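Local coordinates for protein immunoreactive 84kD antigen PG93 (Porphyromonas gingivalis, PDB 5M11) that serves as an essential cell-surface component of the type-IX secretion system, required for secretion in Porphyromonas gingivalis, and binds calcium and zinc ions, at residues Gly167-Gly172 / Thr185-Asn190; Val202-Cys207 / Ala218-Phe223; Ala535-His540 / Thr591-Asp596. All coordinates share one frame; numbering follows the deposited sequence.

Contact 1 (Gly167-Gly172 / Thr185-Asn190); sequences GQLFIG and TALSLN
The outer hairpin of a four-stranded propeller blade sets F170, L169 and I171 of strand 168-173 against A186, T185 and L187 of strand 185-187, the outermost strand of that blade. Two backbone bonds close the pair at I171 and T185: I171 N gives to T185 O at 2.9 Å, and T185 N gives to I171 O at 2.8 Å. Further along, L187 N gives to L169 O at 2.7 Å. Between these bonds F170 and A186 form a non-hydrogen-bonded pair. Setting CG of F170 anti to the carbonyl carbon (chi1 -60°) brings the ring beside A186, where CE1 lies 3.7 Å from A186 CB; the ring also touches W184 and K165.

In a beta-propeller each blade is a twisted antiparallel sheet, and here strand 160-165 continues the blade on the far side of strand 168-173, with backbone bonds between M163 and F170 and between L161 and G172. The face of the sheet that carries L169, I171, T185 and L187 is largely apolar, T185 with its hydroxyl being the exception. CD2 of L169 reaches L187 CD1 at 4.0 Å and L189 CD2 at 3.8 Å. L187 forks so that its other methyl, CD2, touches I171 CG2 at 4.0 Å, while I171 and T185 run alongside each other, with CG2 of I171 3.8 Å from T185 CB. L162 of strand 160-165 touches L169, I171 and L187, and F208 of strand 205-210 meets both L169 and L189, carrying the packing over to the neighbouring blade.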
ATOM      1  N   GLY A 167       8.204 -34.819   4.579  1.00 44.33           N
ATOM      2  CA  GLY A 167       8.169 -35.739   5.718  1.00 45.80           C
ATOM      3  C   GLY A 167       9.346 -36.687   5.876  1.00 51.67           C
ATOM      4  O   GLY A 167       9.255 -37.690   6.593  1.00 53.24           O
ATOM      5  N   GLN A 168      10.467 -36.361   5.238  1.00 46.54           N
ATOM      6  CA  GLN A 168      11.678 -37.145   5.312  1.00 45.70           C
ATOM      7  C   GLN A 168      12.844 -36.306   5.815  1.00 48.74           C
ATOM      8  O   GLN A 168      13.007 -35.150   5.414  1.00 47.39           O
ATOM      9  CB  GLN A 168      12.003 -37.695   3.931  1.00 48.13           C
ATOM     10  CG  GLN A 168      11.457 -39.073   3.669  1.00 68.17           C
ATOM     11  CD  GLN A 168      11.867 -39.569   2.305  1.00 85.93           C
ATOM     12  OE1 GLN A 168      11.919 -38.817   1.320  1.00 81.96           O
ATOM     13  NE2 GLN A 168      12.126 -40.861   2.207  1.00 75.05           N
ATOM     14  N   LEU A 169      13.683 -36.888   6.653  1.00 46.32           N
ATOM     15  CA  LEU A 169      14.852 -36.150   7.080  1.00 45.57           C
ATOM     16  C   LEU A 169      16.078 -36.637   6.269  1.00 49.78           C
ATOM     17  O   LEU A 169      16.346 -37.842   6.224  1.00 50.97           O
ATOM     18  CB  LEU A 169      15.059 -36.298   8.595  1.00 45.85           C
ATOM     19  CG  LEU A 169      16.139 -35.430   9.213  1.00 50.06           C
ATOM     20  CD1 LEU A 169      15.808 -33.960   9.070  1.00 49.82           C
ATOM     21  CD2 LEU A 169      16.353 -35.783  10.669  1.00 53.19           C
ATOM     22  N   PHE A 170      16.791 -35.703   5.593  1.00 43.37           N
ATOM     23  CA  PHE A 170      17.995 -36.028   4.813  1.00 41.61           C
ATOM     24  C   PHE A 170      19.227 -35.398   5.426  1.00 41.49           C
ATOM     25  O   PHE A 170      19.129 -34.296   5.962  1.00 39.74           O
ATOM     26  CB  PHE A 170      17.872 -35.568   3.350  1.00 42.61           C
ATOM     27  CG  PHE A 170      16.719 -36.178   2.604  1.00 44.40           C
ATOM     28  CD1 PHE A 170      16.825 -37.441   2.043  1.00 47.71           C
ATOM     29  CD2 PHE A 170      15.512 -35.493   2.475  1.00 46.03           C
ATOM     30  CE1 PHE A 170      15.751 -38.006   1.356  1.00 50.59           C
ATOM     31  CE2 PHE A 170      14.440 -36.057   1.785  1.00 50.08           C
ATOM     32  CZ  PHE A 170      14.568 -37.304   1.219  1.00 49.88           C
ATOM     33  N   ILE A 171      20.375 -36.113   5.371  1.00 36.97           N
ATOM     34  CA  ILE A 171      21.690 -35.614   5.805  1.00 35.23           C
ATOM     35  C   ILE A 171      22.619 -35.603   4.587  1.00 41.08           C
ATOM     36  O   ILE A 171      22.578 -36.531   3.769  1.00 43.80           O
ATOM     37  CB  ILE A 171      22.292 -36.388   6.991  1.00 38.11           C
ATOM     38  CG1 ILE A 171      23.518 -35.674   7.570  1.00 36.96           C
ATOM     39  CG2 ILE A 171      22.580 -37.851   6.656  1.00 41.87           C
ATOM     40  CD1 ILE A 171      23.588 -35.723   9.119  1.00 45.52           C
ATOM     41  N   GLY A 172      23.406 -34.549   4.447  1.00 34.94           N
ATOM     42  CA  GLY A 172      24.333 -34.454   3.336  1.00 36.27           C
ATOM     43  C   GLY A 172      25.531 -33.623   3.687  1.00 43.96           C
ATOM     44  O   GLY A 172      25.393 -32.680   4.469  1.00 44.05           O
ATOM     45  N   THR A 185      21.521 -38.630   2.234  1.00 51.17           N
ATOM     46  CA  THR A 185      21.169 -39.891   2.894  1.00 52.85           C
ATOM     47  C   THR A 185      19.894 -39.697   3.701  1.00 53.79           C
ATOM     48  O   THR A 185      19.880 -38.862   4.627  1.00 52.16           O
ATOM     49  CB  THR A 185      22.315 -40.358   3.821  1.00 65.84           C
ATOM     50  OG1 THR A 185      23.584 -40.157   3.190  1.00 71.36           O
ATOM     51  CG2 THR A 185      22.149 -41.809   4.296  1.00 64.45           C
ATOM     52  N   ALA A 186      18.838 -40.463   3.367  1.00 49.20           N
ATOM     53  CA  ALA A 186      17.569 -40.414   4.096  1.00 48.23           C
ATOM     54  C   ALA A 186      17.736 -41.081   5.473  1.00 53.57           C
ATOM     55  O   ALA A 186      18.284 -42.174   5.564  1.00 55.41           O
ATOM     56  CB  ALA A 186      16.472 -41.086   3.288  1.00 51.01           C
ATOM     57  N   LEU A 187      17.321 -40.393   6.544  1.00 50.35           N
ATOM     58  CA  LEU A 187      17.453 -40.837   7.943  1.00 50.59           C
ATOM     59  C   LEU A 187      16.161 -41.410   8.550  1.00 58.04           C
ATOM     60  O   LEU A 187      15.157 -40.690   8.670  1.00 56.05           O
ATOM     61  CB  LEU A 187      17.903 -39.655   8.816  1.00 47.68           C
ATOM     62  CG  LEU A 187      19.304 -39.136   8.633  1.00 50.88           C
ATOM     63  CD1 LEU A 187      19.510 -37.869   9.476  1.00 48.68           C
ATOM     64  CD2 LEU A 187      20.336 -40.211   8.981  1.00 53.42           C
ATOM     65  N   SER A 188      16.214 -42.682   8.990  1.00 60.07           N
ATOM     66  CA  SER A 188      15.095 -43.349   9.664  1.00 63.25           C
ATOM     67  C   SER A 188      15.215 -43.140  11.167  1.00 69.08           C
ATOM     68  O   SER A 188      16.100 -43.718  11.803  1.00 70.91           O
ATOM     69  CB  SER A 188      15.052 -44.832   9.325  1.00 71.81           C
ATOM     70  OG  SER A 188      14.248 -45.026   8.173  1.00 89.19           O
ATOM     71  N   LEU A 189      14.376 -42.257  11.721  1.00 64.26           N
ATOM     72  CA  LEU A 189      14.409 -41.911  13.146  1.00 62.52           C
ATOM     73  C   LEU A 189      13.140 -42.374  13.858  1.00 67.42           C
ATOM     74  O   LEU A 189      12.047 -42.341  13.291  1.00 65.83           O
ATOM     75  CB  LEU A 189      14.596 -40.385  13.312  1.00 59.53           C
ATOM     76  CG  LEU A 189      15.997 -39.845  13.592  1.00 62.26           C
ATOM     77  CD1 LEU A 189      17.095 -40.527  12.747  1.00 63.24           C
ATOM     78  CD2 LEU A 189      16.048 -38.364  13.396  1.00 61.39           C
ATOM     79  N   ASN A 190      13.293 -42.803  15.109  1.00 66.78           N
ATOM     80  CA  ASN A 190      12.165 -43.260  15.900  1.00 68.87           C
ATOM     81  C   ASN A 190      11.335 -42.048  16.382  1.00 72.28           C
ATOM     82  O   ASN A 190      11.470 -41.603  17.528  1.00 72.38           O
ATOM     83  CB  ASN A 190      12.625 -44.152  17.068  1.00 72.79           C
ATOM     84  CG  ASN A 190      11.493 -44.705  17.918  1.00104.12           C
ATOM     85  OD1 ASN A 190      10.572 -45.379  17.421  1.00106.97           O
ATOM     86  ND2 ASN A 190      11.537 -44.428  19.222  1.00 89.62           N
TER

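Contact 2 (Val202-Cys207 / Ala218-Phe223); sequences VGEDIC and AANQSF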
ATOM      1  N   VAL A 202      20.514 -27.173  19.384  1.00 35.87           N
ATOM      2  CA  VAL A 202      20.739 -26.471  20.644  1.00 36.63           C
ATOM      3  C   VAL A 202      21.816 -27.275  21.338  1.00 42.94           C
ATOM      4  O   VAL A 202      21.599 -28.420  21.696  1.00 42.81           O
ATOM      5  CB  VAL A 202      19.433 -26.229  21.475  1.00 40.24           C
ATOM      6  CG1 VAL A 202      18.603 -27.498  21.666  1.00 39.65           C
ATOM      7  CG2 VAL A 202      19.712 -25.545  22.806  1.00 41.63           C
ATOM      8  N   GLY A 203      23.008 -26.707  21.386  1.00 43.24           N
ATOM      9  CA  GLY A 203      24.199 -27.340  21.943  1.00 44.99           C
ATOM     10  C   GLY A 203      24.529 -28.598  21.174  1.00 49.06           C
ATOM     11  O   GLY A 203      24.503 -28.600  19.932  1.00 45.84           O
ATOM     12  N   GLU A 204      24.713 -29.708  21.926  1.00 48.42           N
ATOM     13  CA  GLU A 204      24.993 -31.026  21.349  1.00 48.10           C
ATOM     14  C   GLU A 204      23.683 -31.822  21.018  1.00 51.33           C
ATOM     15  O   GLU A 204      23.741 -33.035  20.835  1.00 54.84           O
ATOM     16  CB  GLU A 204      25.927 -31.830  22.261  1.00 51.05           C
ATOM     17  CG  GLU A 204      27.270 -31.151  22.490  1.00 67.53           C
ATOM     18  CD  GLU A 204      28.191 -30.929  21.300  1.00103.93           C
ATOM     19  OE1 GLU A 204      28.164 -31.747  20.349  1.00108.90           O
ATOM     20  OE2 GLU A 204      28.990 -29.965  21.355  1.00101.74           O
ATOM     21  N   ASP A 205      22.527 -31.144  20.902  1.00 42.55           N
ATOM     22  CA  ASP A 205      21.264 -31.806  20.590  1.00 40.08           C
ATOM     23  C   ASP A 205      20.548 -31.133  19.421  1.00 41.54           C
ATOM     24  O   ASP A 205      20.801 -29.972  19.105  1.00 40.06           O
ATOM     25  CB  ASP A 205      20.313 -31.839  21.806  1.00 42.21           C
ATOM     26  CG  ASP A 205      20.937 -32.211  23.127  1.00 54.30           C
ATOM     27  OD1 ASP A 205      21.366 -33.377  23.274  1.00 55.31           O
ATOM     28  OD2 ASP A 205      20.981 -31.340  24.027  1.00 63.43           O
ATOM     29  N   ILE A 206      19.623 -31.874  18.818  1.00 38.55           N
ATOM     30  CA  ILE A 206      18.742 -31.467  17.731  1.00 38.47           C
ATOM     31  C   ILE A 206      17.314 -31.673  18.248  1.00 46.10           C
ATOM     32  O   ILE A 206      17.011 -32.755  18.746  1.00 48.58           O
ATOM     33  CB  ILE A 206      19.060 -32.227  16.387  1.00 41.10           C
ATOM     34  CG1 ILE A 206      17.937 -32.109  15.355  1.00 41.13           C
ATOM     35  CG2 ILE A 206      19.456 -33.689  16.556  1.00 42.00           C
ATOM     36  CD1 ILE A 206      18.147 -31.017  14.367  1.00 51.48           C
ATOM     37  N   CYS A 207      16.464 -30.641  18.202  1.00 44.23           N
ATOM     38  CA  CYS A 207      15.072 -30.771  18.658  1.00 46.95           C
ATOM     39  C   CYS A 207      14.106 -30.777  17.486  1.00 44.92           C
ATOM     40  O   CYS A 207      14.260 -29.982  16.541  1.00 41.05           O
ATOM     41  CB  CYS A 207      14.686 -29.696  19.669  1.00 50.29           C
ATOM     42  SG  CYS A 207      15.626 -29.762  21.214  1.00 56.27           S
ATOM     43  N   ALA A 218      17.286 -35.114  20.578  1.00 40.68           N
ATOM     44  CA  ALA A 218      18.215 -36.174  20.226  1.00 42.27           C
ATOM     45  C   ALA A 218      19.667 -35.676  20.260  1.00 47.78           C
ATOM     46  O   ALA A 218      19.951 -34.610  19.747  1.00 46.27           O
ATOM     47  CB  ALA A 218      17.866 -36.723  18.845  1.00 42.77           C
ATOM     48  N   ALA A 219      20.579 -36.431  20.878  1.00 47.83           N
ATOM     49  CA  ALA A 219      22.002 -36.090  20.891  1.00 47.98           C
ATOM     50  C   ALA A 219      22.475 -36.115  19.444  1.00 55.27           C
ATOM     51  O   ALA A 219      22.183 -37.090  18.737  1.00 55.73           O
ATOM     52  CB  ALA A 219      22.768 -37.097  21.735  1.00 49.95           C
ATOM     53  N   ASN A 220      23.132 -35.031  18.977  1.00 52.71           N
ATOM     54  CA  ASN A 220      23.580 -34.883  17.586  1.00 52.84           C
ATOM     55  C   ASN A 220      24.566 -36.004  17.155  1.00 58.83           C
ATOM     56  O   ASN A 220      24.715 -36.273  15.968  1.00 58.92           O
ATOM     57  CB  ASN A 220      24.179 -33.482  17.346  1.00 56.50           C
ATOM     58  CG  ASN A 220      25.462 -33.148  18.077  1.00 93.04           C
ATOM     59  OD1 ASN A 220      25.789 -33.690  19.135  1.00 92.52           O
ATOM     60  ND2 ASN A 220      26.218 -32.213  17.527  1.00 89.42           N
ATOM     61  N   GLN A 221      25.179 -36.683  18.111  1.00 56.89           N
ATOM     62  CA  GLN A 221      26.107 -37.773  17.841  1.00 58.82           C
ATOM     63  C   GLN A 221      25.383 -39.151  17.722  1.00 62.81           C
ATOM     64  O   GLN A 221      26.032 -40.150  17.428  1.00 63.82           O
ATOM     65  CB  GLN A 221      27.219 -37.817  18.917  1.00 62.75           C
ATOM     66  CG  GLN A 221      26.790 -37.545  20.385  1.00 90.11           C
ATOM     67  CD  GLN A 221      26.836 -36.079  20.829  1.00111.88           C
ATOM     68  OE1 GLN A 221      25.909 -35.575  21.487  1.00104.10           O
ATOM     69  NE2 GLN A 221      27.911 -35.355  20.500  1.00104.34           N
ATOM     70  N   SER A 222      24.056 -39.202  17.923  1.00 58.99           N
ATOM     71  CA  SER A 222      23.313 -40.468  17.871  1.00 60.02           C
ATOM     72  C   SER A 222      21.964 -40.350  17.130  1.00 59.47           C
ATOM     73  O   SER A 222      21.554 -41.313  16.490  1.00 59.65           O
ATOM     74  CB  SER A 222      23.077 -41.023  19.278  1.00 66.50           C
ATOM     75  OG  SER A 222      21.918 -40.500  19.918  1.00 78.45           O
ATOM     76  N   PHE A 223      21.271 -39.200  17.242  1.00 51.60           N
ATOM     77  CA  PHE A 223      19.968 -38.963  16.630  1.00 49.77           C
ATOM     78  C   PHE A 223      18.878 -39.982  17.129  1.00 56.18           C
ATOM     79  O   PHE A 223      17.935 -40.270  16.391  1.00 56.09           O
ATOM     80  CB  PHE A 223      20.088 -38.979  15.100  1.00 50.72           C
ATOM     81  CG  PHE A 223      20.469 -37.658  14.490  1.00 50.26           C
ATOM     82  CD1 PHE A 223      21.750 -37.140  14.654  1.00 52.46           C
ATOM     83  CD2 PHE A 223      19.564 -36.949  13.708  1.00 51.22           C
ATOM     84  CE1 PHE A 223      22.091 -35.906  14.102  1.00 51.59           C
ATOM     85  CE2 PHE A 223      19.912 -35.718  13.149  1.00 51.48           C
ATOM     86  CZ  PHE A 223      21.168 -35.203  13.359  1.00 49.15           C
TER
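I206 sits on strand 205-210, paired in an antiparallel hairpin with strand 214-219 in the middle of a propeller blade. From its CB the side chain forks. With CG1 anti to the backbone N (chi1 164°), CG2 is left between the backbone N and the carbonyl carbon as the branch facing segment 218-223; the residue also rests on L162 of the preceding blade. CG2 does the touching: it lies 3.4 Å from A218 O and 4.1 Å from A218 CB, and stands over one face of the F223 ring, 4.0 Å from its centroid and 16° off the normal, a CH-pi contact displaced toward the rim. At the backbone of the same residues I206 and A218 form a hydrogen-bonded pair, with I206 N 2.9 Å from A218 O and A218 N 3.0 Å from I206 O. D205 and A219 follow as a non-hydrogen-bonded pair, and D205 OD1 forms a salt bridge with R259. Beyond them a type II' turn, V202 to D205, links strand 205-210 to strand 196-202. The backbone of A219 to F223 then curls round A219 O, which accepts from both S222 N and F223 N, while N220 N gives its bond to E204 O, 2.8 Å away.

Contact 3 (Ala535-His540 / Thr591-Asp596); sequences AMAVDH and TDIVVD
The imidazole of H540 approaches the D596 main-chain oxygen obliquely, through CE1, while ND1 of the ring bonds to a tetraethylene glycol probably left from crystallisation. The other flat groups, the carboxylates, have their main polar partners outside the two segments: D539 OD2 binds W545 NE1 and K601 NZ, D596 OD1 binds W602 NE1, and D592 OD2 binds L639 N. Between these ends two strands face each other from neighbouring sheets, 533-538 and 589-595. Each is the first strand of its sheet; their parts 535-538 and 591-595 run nearly parallel, 9° apart with a closest approach of 5.8 Å between axes, consistent with blade-to-blade packing in a beta-propeller.

No backbone pairing joins the strands, which meet mostly through side chains; each backbone is bonded to the next strand of its own sheet, A535 and A537 to strand 544-548 and V594 to strand 601-606. Two alanines make room for larger partners, and A535 CB also lies 3.5 Å from T591 O. I593 straddles them: chi1 -47° sets CG1, which carries CD1, beside the backbone N and leaves CG2 anti to it, so that CD1 reaches A535 CB at 3.8 Å and CG2 meets A537 CB at 4.0 Å. V595 divides its methyls likewise, CG2 4.2 Å from A537 CB and CG1 4.0 Å from D539 CB. Near the start of strand 589-595, a classic beta bulge sets T591 and D592 together opposite A604. D592 is a zinc ligand in a structure of this protein, though that ion is absent here; its OD1 takes a weak, bent bond from I593 N at 3.1 Å.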
ATOM      1  N   ALA A 535     -15.005   5.672 -11.637  1.00 58.47           N
ATOM      2  CA  ALA A 535     -14.632   6.995 -11.162  1.00 57.46           C
ATOM      3  C   ALA A 535     -15.339   8.095 -11.923  1.00 64.55           C
ATOM      4  O   ALA A 535     -15.662   7.900 -13.088  1.00 67.31           O
ATOM      5  CB  ALA A 535     -13.131   7.167 -11.300  1.00 58.24           C
ATOM      6  N   MET A 536     -15.547   9.265 -11.266  1.00 60.55           N
ATOM      7  CA  MET A 536     -16.182  10.502 -11.781  1.00 59.75           C
ATOM      8  C   MET A 536     -15.550  11.747 -11.172  1.00 60.52           C
ATOM      9  O   MET A 536     -15.312  11.755  -9.962  1.00 60.11           O
ATOM     10  CB  MET A 536     -17.666  10.531 -11.445  1.00 62.41           C
ATOM     11  CG  MET A 536     -18.467   9.561 -12.211  1.00 68.54           C
ATOM     12  SD  MET A 536     -20.142   9.598 -11.590  1.00 73.72           S
ATOM     13  CE  MET A 536     -20.799   8.523 -12.650  1.00 72.96           C
ATOM     14  N   ALA A 537     -15.309  12.806 -11.977  1.00 54.88           N
ATOM     15  CA  ALA A 537     -14.700  14.044 -11.487  1.00 53.36           C
ATOM     16  C   ALA A 537     -15.178  15.235 -12.257  1.00 58.41           C
ATOM     17  O   ALA A 537     -15.197  15.175 -13.484  1.00 61.02           O
ATOM     18  CB  ALA A 537     -13.182  13.957 -11.595  1.00 54.28           C
ATOM     19  N   VAL A 538     -15.506  16.342 -11.571  1.00 53.27           N
ATOM     20  CA  VAL A 538     -15.923  17.557 -12.273  1.00 53.36           C
ATOM     21  C   VAL A 538     -14.689  18.490 -12.438  1.00 61.21           C
ATOM     22  O   VAL A 538     -14.008  18.837 -11.463  1.00 60.37           O
ATOM     23  CB  VAL A 538     -17.187  18.260 -11.677  1.00 54.73           C
ATOM     24  CG1 VAL A 538     -16.885  19.124 -10.463  1.00 51.96           C
ATOM     25  CG2 VAL A 538     -17.928  19.060 -12.751  1.00 56.35           C
ATOM     26  N   ASP A 539     -14.369  18.841 -13.680  1.00 61.24           N
ATOM     27  CA  ASP A 539     -13.230  19.715 -13.873  1.00 63.43           C
ATOM     28  C   ASP A 539     -13.690  21.179 -13.800  1.00 72.58           C
ATOM     29  O   ASP A 539     -14.853  21.432 -13.477  1.00 72.70           O
ATOM     30  CB  ASP A 539     -12.483  19.370 -15.168  1.00 67.01           C
ATOM     31  CG  ASP A 539     -13.065  19.834 -16.481  1.00 83.13           C
ATOM     32  OD1 ASP A 539     -14.156  20.455 -16.469  1.00 84.75           O
ATOM     33  OD2 ASP A 539     -12.426  19.582 -17.531  1.00 91.62           O
ATOM     34  N   HIS A 540     -12.791  22.139 -14.081  1.00 73.27           N
ATOM     35  CA  HIS A 540     -13.131  23.563 -14.022  1.00 75.77           C
ATOM     36  C   HIS A 540     -14.013  24.008 -15.205  1.00 80.64           C
ATOM     37  O   HIS A 540     -14.708  25.018 -15.077  1.00 81.33           O
ATOM     38  CB  HIS A 540     -11.870  24.429 -13.966  1.00 78.79           C
ATOM     39  CG  HIS A 540     -10.933  24.089 -12.854  1.00 81.74           C
ATOM     40  ND1 HIS A 540      -9.570  24.312 -12.971  1.00 85.10           N
ATOM     41  CD2 HIS A 540     -11.182  23.541 -11.642  1.00 82.25           C
ATOM     42  CE1 HIS A 540      -9.040  23.912 -11.827  1.00 83.29           C
ATOM     43  NE2 HIS A 540      -9.967  23.426 -11.001  1.00 81.93           N
ATOM     44  N   THR A 591      -9.626   3.478 -11.925  1.00 65.45           N
ATOM     45  CA  THR A 591     -10.159   3.383 -10.563  1.00 63.13           C
ATOM     46  C   THR A 591     -10.457   4.775  -9.954  1.00 64.98           C
ATOM     47  O   THR A 591     -11.458   4.919  -9.245  1.00 63.08           O
ATOM     48  CB  THR A 591      -9.183   2.597  -9.696  1.00 65.25           C
ATOM     49  OG1 THR A 591      -7.916   3.236  -9.774  1.00 65.57           O
ATOM     50  CG2 THR A 591      -9.028   1.159 -10.146  1.00 64.27           C
ATOM     51  N   ASP A 592      -9.598   5.791 -10.215  1.00 61.38           N
ATOM     52  CA  ASP A 592      -9.827   7.144  -9.690  1.00 58.83           C
ATOM     53  C   ASP A 592      -9.320   8.232 -10.625  1.00 60.36           C
ATOM     54  O   ASP A 592      -8.428   7.999 -11.456  1.00 61.27           O
ATOM     55  CB  ASP A 592      -9.224   7.351  -8.278  1.00 59.74           C
ATOM     56  CG  ASP A 592     -10.094   8.213  -7.350  1.00 70.03           C
ATOM     57  OD1 ASP A 592     -11.170   8.689  -7.801  1.00 72.46           O
ATOM     58  OD2 ASP A 592      -9.721   8.380  -6.167  1.00 69.43           O
ATOM     59  N   ILE A 593      -9.933   9.426 -10.491  1.00 54.14           N
ATOM     60  CA  ILE A 593      -9.621  10.659 -11.229  1.00 53.36           C
ATOM     61  C   ILE A 593      -9.660  11.827 -10.227  1.00 55.16           C
ATOM     62  O   ILE A 593     -10.611  11.959  -9.456  1.00 53.79           O
ATOM     63  CB  ILE A 593     -10.545  10.935 -12.486  1.00 56.42           C
ATOM     64  CG1 ILE A 593     -10.711   9.689 -13.377  1.00 58.42           C
ATOM     65  CG2 ILE A 593     -10.026  12.123 -13.327  1.00 55.58           C
ATOM     66  CD1 ILE A 593     -12.024   9.561 -14.033  1.00 67.89           C
ATOM     67  N   VAL A 594      -8.629  12.680 -10.284  1.00 51.33           N
ATOM     68  CA  VAL A 594      -8.458  13.897  -9.498  1.00 49.86           C
ATOM     69  C   VAL A 594      -8.046  15.010 -10.487  1.00 57.72           C
ATOM     70  O   VAL A 594      -7.352  14.717 -11.464  1.00 59.37           O
ATOM     71  CB  VAL A 594      -7.459  13.632  -8.356  1.00 52.02           C
ATOM     72  CG1 VAL A 594      -6.660  14.869  -7.980  1.00 51.76           C
ATOM     73  CG2 VAL A 594      -8.185  13.066  -7.149  1.00 50.65           C
ATOM     74  N   VAL A 595      -8.533  16.259 -10.285  1.00 55.57           N
ATOM     75  CA  VAL A 595      -8.263  17.373 -11.206  1.00 56.90           C
ATOM     76  C   VAL A 595      -7.418  18.496 -10.531  1.00 63.80           C
ATOM     77  O   VAL A 595      -7.780  19.033  -9.471  1.00 63.13           O
ATOM     78  CB  VAL A 595      -9.577  17.932 -11.828  1.00 60.07           C
ATOM     79  CG1 VAL A 595      -9.299  19.110 -12.760  1.00 61.87           C
ATOM     80  CG2 VAL A 595     -10.349  16.842 -12.573  1.00 59.55           C
ATOM     81  N   ASP A 596      -6.303  18.841 -11.211  1.00 62.48           N
ATOM     82  CA  ASP A 596      -5.301  19.880 -10.921  1.00 63.40           C
ATOM     83  C   ASP A 596      -5.864  21.288 -10.831  1.00 65.48           C
ATOM     84  O   ASP A 596      -6.938  21.581 -11.346  1.00 64.44           O
ATOM     85  CB  ASP A 596      -4.273  19.929 -12.093  1.00 67.56           C
ATOM     86  CG  ASP A 596      -2.894  19.360 -11.836  1.00 83.91           C
ATOM     87  OD1 ASP A 596      -2.704  18.712 -10.779  1.00 86.05           O
ATOM     88  OD2 ASP A 596      -1.993  19.558 -12.700  1.00 90.01           O
TER

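Contacts 1 and 2 are hairpin contacts in successive propeller blades, held by backbone bonds; they adjoin, with L189 CG 3.4 Å from F223 O, and share L162 as an apolar neighbour. Contact 1 lies at the surface on an outermost strand, whereas contact 2, between the two middle strands, is partly buried. Contact 3 lies on the opposite side of the chain's centre, about 62 Å from contact 1 between centres. Partly buried too, it joins two different sheets rather than neighbouring strands of one, and apolar side-chain packing takes the place of backbone pairing. Of the three, it alone includes a known zinc ligand, D592; contacts 1 and 2 lie away from the metal sites.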